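Local coordinates for RsbT co-antagonist protein RsbRA (Bacillus subtilis, PDB 2BNL) that acts in the stressosome as a positive regulator of sigma-B during salt and heat stress, stimulating the RsbT kinase toward RsbS in vitro, at residues I67-M81 with N124-E136. Numbering follows the deposited sequence.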
loop_
_atom_site.group_PDB
_atom_site.type_symbol
_atom_site.label_atom_id
_atom_site.label_comp_id
_atom_site.label_asym_id
_atom_site.label_seq_id
_atom_site.Cartn_x
_atom_site.Cartn_y
_atom_site.Cartn_z
ATOM N N ILE A 67 -11.768 2.002 -11.513
ATOM C CA ILE A 67 -11.097 1.229 -10.499
ATOM C C ILE A 67 -11.477 -0.224 -10.543
ATOM O O ILE A 67 -10.637 -1.111 -10.446
ATOM C CB ILE A 67 -11.239 1.881 -9.054
ATOM C CG1 ILE A 67 -10.372 3.136 -9.039
ATOM C CG2 ILE A 67 -10.657 0.950 -8.009
ATOM C CD1 ILE A 67 -10.476 4.036 -7.742
ATOM N N SER A 68 -12.760 -0.458 -10.577
ATOM C CA SER A 68 -13.283 -1.798 -10.497
ATOM C C SER A 68 -12.882 -2.593 -11.752
ATOM O O SER A 68 -12.495 -3.803 -11.647
ATOM C CB SER A 68 -14.807 -1.724 -10.382
ATOM O OG SER A 68 -15.384 -2.875 -10.827
ATOM N N GLU A 69 -13.000 -1.962 -12.901
ATOM C CA GLU A 69 -12.527 -2.550 -14.154
ATOM C C GLU A 69 -11.032 -2.855 -14.193
ATOM O O GLU A 69 -10.620 -3.936 -14.711
ATOM C CB GLU A 69 -12.865 -1.686 -15.331
ATOM C CG GLU A 69 -12.894 -2.555 -16.591
ATOM C CD GLU A 69 -14.268 -3.302 -16.935
ATOM O OE1 GLU A 69 -14.805 -4.263 -16.245
ATOM O OE2 GLU A 69 -14.812 -2.900 -18.025
ATOM N N LEU A 70 -10.212 -1.907 -13.726
ATOM C CA LEU A 70 -8.783 -2.170 -13.724
ATOM C C LEU A 70 -8.453 -3.385 -12.827
ATOM O O LEU A 70 -7.605 -4.231 -13.205
ATOM C CB LEU A 70 -7.985 -0.973 -13.261
ATOM C CG LEU A 70 -6.463 -1.122 -13.051
ATOM C CD1 LEU A 70 -5.936 -1.573 -14.289
ATOM C CD2 LEU A 70 -5.837 0.179 -12.766
ATOM N N ALA A 71 -9.081 -3.472 -11.641
ATOM C CA ALA A 71 -8.757 -4.529 -10.668
ATOM C C ALA A 71 -9.188 -5.884 -11.189
ATOM O O ALA A 71 -8.445 -6.878 -11.083
ATOM C CB ALA A 71 -9.419 -4.215 -9.326
ATOM N N LEU A 72 -10.378 -5.940 -11.747
ATOM C CA LEU A 72 -10.897 -7.146 -12.351
ATOM C C LEU A 72 -10.059 -7.681 -13.498
ATOM O O LEU A 72 -9.759 -8.865 -13.585
ATOM C CB LEU A 72 -12.328 -6.911 -12.834
ATOM C CG LEU A 72 -13.098 -8.048 -13.480
ATOM C CD1 LEU A 72 -13.217 -9.247 -12.612
ATOM C CD2 LEU A 72 -14.430 -7.649 -14.062
ATOM N N ARG A 73 -9.588 -6.768 -14.342
ATOM C CA ARG A 73 -8.690 -7.151 -15.444
ATOM C C ARG A 73 -7.406 -7.708 -14.875
ATOM O O ARG A 73 -6.887 -8.741 -15.374
ATOM C CB ARG A 73 -8.377 -5.908 -16.304
ATOM C CG ARG A 73 -7.688 -6.120 -17.603
ATOM C CD ARG A 73 -7.414 -4.655 -18.311
ATOM N NE ARG A 73 -6.093 -4.778 -18.899
ATOM C CZ ARG A 73 -5.334 -3.837 -19.535
ATOM N NH1 ARG A 73 -5.746 -2.514 -19.628
ATOM N NH2 ARG A 73 -4.107 -4.270 -20.050
ATOM N N ALA A 74 -6.844 -7.033 -13.883
ATOM C CA ALA A 74 -5.653 -7.551 -13.219
ATOM C C ALA A 74 -5.745 -9.028 -12.724
ATOM O O ALA A 74 -4.870 -9.880 -12.987
ATOM C CB ALA A 74 -5.134 -6.602 -12.102
ATOM N N VAL A 75 -6.802 -9.305 -12.007
ATOM C CA VAL A 75 -7.168 -10.659 -11.637
ATOM C C VAL A 75 -7.231 -11.545 -12.851
ATOM O O VAL A 75 -6.569 -12.611 -12.836
ATOM C CB VAL A 75 -8.508 -10.688 -10.885
ATOM C CG1 VAL A 75 -8.965 -12.213 -10.622
ATOM C CG2 VAL A 75 -8.363 -9.911 -9.584
ATOM N N GLN A 76 -7.967 -11.141 -13.882
ATOM C CA GLN A 76 -8.284 -12.074 -14.980
ATOM C C GLN A 76 -7.062 -12.438 -15.808
ATOM O O GLN A 76 -7.014 -13.538 -16.334
ATOM C CB GLN A 76 -9.407 -11.583 -15.841
ATOM C CG GLN A 76 -10.655 -11.543 -14.933
ATOM C CD GLN A 76 -11.926 -11.217 -15.643
ATOM O OE1 GLN A 76 -13.042 -11.568 -15.156
ATOM N NE2 GLN A 76 -11.810 -10.546 -16.746
ATOM N N ILE A 77 -6.116 -11.487 -15.902
ATOM C CA ILE A 77 -4.897 -11.677 -16.669
ATOM C C ILE A 77 -3.868 -12.356 -15.845
ATOM O O ILE A 77 -2.844 -12.604 -16.392
ATOM C CB ILE A 77 -4.395 -10.384 -17.420
ATOM C CG1 ILE A 77 -3.820 -9.360 -16.404
ATOM C CG2 ILE A 77 -5.538 -9.860 -18.396
ATOM C CD1 ILE A 77 -3.184 -8.068 -16.958
ATOM N N GLY A 78 -4.107 -12.643 -14.546
ATOM C CA GLY A 78 -3.122 -13.428 -13.773
ATOM C C GLY A 78 -2.086 -12.602 -12.988
ATOM O O GLY A 78 -1.091 -13.142 -12.511
ATOM N N LEU A 79 -2.286 -11.298 -12.847
ATOM C CA LEU A 79 -1.415 -10.496 -11.917
ATOM C C LEU A 79 -1.856 -10.840 -10.489
ATOM O O LEU A 79 -3.016 -10.810 -10.181
ATOM C CB LEU A 79 -1.495 -9.015 -12.151
ATOM C CG LEU A 79 -1.272 -8.559 -13.597
ATOM C CD1 LEU A 79 -1.341 -7.006 -13.471
ATOM C CD2 LEU A 79 0.061 -9.100 -14.156
ATOM N N SER A 80 -0.927 -11.249 -9.642
ATOM C CA SER A 80 -1.231 -11.411 -8.201
ATOM C C SER A 80 -1.362 -10.106 -7.512
ATOM O O SER A 80 -0.975 -9.057 -8.029
ATOM C CB SER A 80 -0.097 -12.180 -7.520
ATOM O OG SER A 80 1.133 -11.509 -7.591
HETATM N N MSE A 81 -1.898 -10.166 -6.287
HETATM C CA MSE A 81 -2.102 -8.989 -5.453
HETATM C C MSE A 81 -0.719 -8.509 -5.128
HETATM O O MSE A 81 -0.483 -7.328 -5.065
HETATM C CB MSE A 81 -2.889 -9.309 -4.172
HETATM C CG MSE A 81 -2.817 -8.297 -3.192
HETATM SE SE MSE A 81 -3.915 -6.734 -3.574
HETATM C CE MSE A 81 -2.828 -6.010 -3.374
ATOM N N ASN A 124 -4.958 3.760 -4.452
ATOM C CA ASN A 124 -4.384 2.406 -4.414
ATOM C C ASN A 124 -5.070 1.460 -3.477
ATOM O O ASN A 124 -5.187 0.288 -3.795
ATOM C CB ASN A 124 -2.843 2.434 -4.064
ATOM C CG ASN A 124 -2.029 3.147 -5.133
ATOM O OD1 ASN A 124 -2.504 3.280 -6.293
ATOM N ND2 ASN A 124 -0.848 3.607 -4.769
ATOM N N THR A 125 -5.456 1.937 -2.309
ATOM C CA THR A 125 -6.208 1.085 -1.318
ATOM C C THR A 125 -7.543 0.614 -1.912
ATOM O O THR A 125 -7.966 -0.499 -1.722
ATOM C CB THR A 125 -6.428 1.759 0.023
ATOM O OG1 THR A 125 -7.252 2.922 -0.125
ATOM C CG2 THR A 125 -5.129 2.051 0.725
ATOM N N GLU A 126 -8.157 1.462 -2.689
ATOM C CA GLU A 126 -9.446 1.149 -3.309
ATOM C C GLU A 126 -9.191 0.133 -4.438
ATOM O O GLU A 126 -9.980 -0.753 -4.693
ATOM C CB GLU A 126 -10.019 2.410 -3.904
ATOM C CG GLU A 126 -11.463 2.276 -4.307
ATOM C CD GLU A 126 -12.355 1.842 -3.135
ATOM O OE1 GLU A 126 -12.091 2.373 -2.051
ATOM O OE2 GLU A 126 -13.181 0.896 -3.307
ATOM N N ILE A 127 -8.146 0.332 -5.191
ATOM C CA ILE A 127 -7.759 -0.715 -6.119
ATOM C C ILE A 127 -7.526 -2.085 -5.445
ATOM O O ILE A 127 -7.993 -3.160 -5.956
ATOM C CB ILE A 127 -6.553 -0.283 -7.045
ATOM C CG1 ILE A 127 -6.897 0.881 -7.957
ATOM C CG2 ILE A 127 -5.990 -1.510 -7.836
ATOM C CD1 ILE A 127 -5.705 1.533 -8.607
ATOM N N PHE A 128 -6.760 -2.098 -4.369
ATOM C CA PHE A 128 -6.491 -3.354 -3.678
ATOM C C PHE A 128 -7.869 -3.966 -3.256
ATOM O O PHE A 128 -8.103 -5.168 -3.358
ATOM C CB PHE A 128 -5.587 -3.166 -2.448
ATOM C CG PHE A 128 -4.257 -2.576 -2.720
ATOM C CD1 PHE A 128 -3.633 -2.749 -3.934
ATOM C CD2 PHE A 128 -3.598 -1.918 -1.760
ATOM C CE1 PHE A 128 -2.392 -2.188 -4.175
ATOM C CE2 PHE A 128 -2.321 -1.404 -1.959
ATOM C CZ PHE A 128 -1.751 -1.519 -3.230
ATOM N N ASN A 129 -8.745 -3.103 -2.694
ATOM C CA ASN A 129 -10.062 -3.589 -2.239
ATOM C C ASN A 129 -10.832 -4.281 -3.353
ATOM O O ASN A 129 -11.401 -5.322 -3.170
ATOM C CB ASN A 129 -10.830 -2.414 -1.650
ATOM C CG ASN A 129 -12.037 -2.834 -0.830
ATOM O OD1 ASN A 129 -11.955 -3.650 0.079
ATOM N ND2 ASN A 129 -13.190 -2.278 -1.171
ATOM N N GLN A 130 -10.832 -3.674 -4.542
ATOM C CA GLN A 130 -11.648 -4.205 -5.705
ATOM C C GLN A 130 -11.003 -5.442 -6.274
ATOM O O GLN A 130 -11.666 -6.358 -6.666
ATOM C CB GLN A 130 -11.782 -3.118 -6.765
ATOM C CG GLN A 130 -12.797 -2.071 -6.370
ATOM C CD GLN A 130 -14.226 -2.636 -6.112
ATOM O OE1 GLN A 130 -14.764 -3.412 -6.872
ATOM N NE2 GLN A 130 -14.826 -2.136 -5.121
ATOM N N TYR A 131 -9.696 -5.507 -6.148
ATOM C CA TYR A 131 -8.958 -6.717 -6.516
ATOM C C TYR A 131 -9.455 -7.926 -5.683
ATOM O O TYR A 131 -9.816 -9.041 -6.203
ATOM C CB TYR A 131 -7.458 -6.489 -6.298
ATOM C CG TYR A 131 -6.657 -7.660 -6.738
ATOM C CD1 TYR A 131 -6.061 -7.671 -8.017
ATOM C CD2 TYR A 131 -6.578 -8.777 -5.977
ATOM C CE1 TYR A 131 -5.306 -8.803 -8.449
ATOM C CE2 TYR A 131 -5.827 -9.911 -6.405
ATOM C CZ TYR A 131 -5.198 -9.883 -7.635
ATOM O OH TYR A 131 -4.563 -11.046 -8.068
ATOM N N SER A 132 -9.435 -7.741 -4.362
ATOM C CA SER A 132 -9.826 -8.780 -3.409
ATOM C C SER A 132 -11.312 -9.122 -3.573
ATOM O O SER A 132 -11.673 -10.295 -3.563
ATOM C CB SER A 132 -9.526 -8.327 -1.931
ATOM O OG SER A 132 -9.796 -9.386 -0.987
ATOM N N ILE A 133 -12.141 -8.103 -3.733
ATOM C CA ILE A 133 -13.598 -8.252 -3.896
ATOM C C ILE A 133 -13.878 -9.045 -5.099
ATOM O O ILE A 133 -14.753 -9.869 -5.043
ATOM C CB ILE A 133 -14.353 -6.914 -3.875
ATOM C CG1 ILE A 133 -14.479 -6.422 -2.458
ATOM C CG2 ILE A 133 -15.720 -7.020 -4.561
ATOM C CD1 ILE A 133 -14.901 -4.962 -2.339
ATOM N N SER A 134 -13.083 -8.934 -6.159
ATOM C CA SER A 134 -13.334 -9.740 -7.360
ATOM C C SER A 134 -13.412 -11.228 -6.971
ATOM O O SER A 134 -14.142 -12.044 -7.594
ATOM C CB SER A 134 -12.336 -9.431 -8.414
ATOM O OG SER A 134 -12.592 -8.086 -8.882
ATOM N N TRP A 135 -12.756 -11.606 -5.875
ATOM C CA TRP A 135 -12.769 -13.025 -5.409
ATOM C C TRP A 135 -13.868 -13.314 -4.379
ATOM O O TRP A 135 -14.614 -14.289 -4.565
ATOM C CB TRP A 135 -11.433 -13.392 -4.839
ATOM C CG TRP A 135 -10.314 -13.502 -5.864
ATOM C CD1 TRP A 135 -9.180 -12.681 -5.971
ATOM C CD2 TRP A 135 -10.197 -14.499 -6.905
ATOM N NE1 TRP A 135 -8.327 -13.185 -6.947
ATOM C CE2 TRP A 135 -8.930 -14.292 -7.546
ATOM C CE3 TRP A 135 -10.951 -15.615 -7.271
ATOM C CZ2 TRP A 135 -8.473 -15.147 -8.631
ATOM C CZ3 TRP A 135 -10.470 -16.482 -8.340
ATOM C CH2 TRP A 135 -9.259 -16.206 -9.006
ATOM N N GLU A 136 -13.983 -12.447 -3.359
ATOM C CA GLU A 136 -15.059 -12.496 -2.344
ATOM C C GLU A 136 -16.430 -12.625 -3.072
ATOM O O GLU A 136 -16.754 -11.752 -3.897
ATOM C CB GLU A 136 -15.121 -11.239 -1.430
ATOM C CG GLU A 136 -14.036 -11.032 -0.419
ATOM C CD GLU A 136 -14.576 -10.275 0.887
ATOM O OE1 GLU A 136 -15.822 -10.098 0.876
ATOM O OE2 GLU A 136 -13.817 -9.944 1.923
HETATM O O HOH W 1 -13.549 -5.440 -9.686
#
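Tyr131 fits as a knob into a hole lined by Ala71, Ala74, Val75 and Met81, where two helices of the globin-like N-terminal domain of RsbRA cross. Val75 CG2 lies over one face of its ring, a CH-pi contact 3.6 Å from the centroid and 17° off the normal. Met81 CA covers the opposite face, and the selenium of this selenomethionine makes an oblique Met-aromatic contact there. With CG anti to the backbone N (chi1 -176°), the ring of Tyr131 extends to the turn that follows helix 64-76. Its OH donates to Leu79 O over 2.6 Å, in the carbonyl plane and on a lone pair. This bond ties the C-terminal helix to the link between helices 64-76 and 81-100. That link turns in a Schellman motif at Gly78, and Ser80 then caps the next helix through Phe83 N.

The backbones come nearest at Ala71 and Tyr131. Ala71 CB sits 3.4 Å from Tyr131 N, and the axes approach to 8.1 Å at a crossing angle of -54°. Toward the start of the segments, Ile67 CG2 packs on Ile127 CG1 at 3.8 Å and also touches Gln130 CG. At the other end, Val75 splits its branches between two rings: CG1 meets the Trp135 ring obliquely, 3.6 Å from CZ2.

Met81 SE also lies 4.0 Å from Phe128 CD1, a second oblique Met-aromatic contact. Phe128 also meets Phe128 of the second subunit, so this side of the contact adjoins the dimer interface. Glu126 forms a salt bridge to Lys82 of that subunit.

On the more exposed side, one water donates to both Ser68 O and Ser134 OG. Ser134 OG in turn donates to Gln130 O at 3.0 Å, reaching it from the face opposite to Ser134 N.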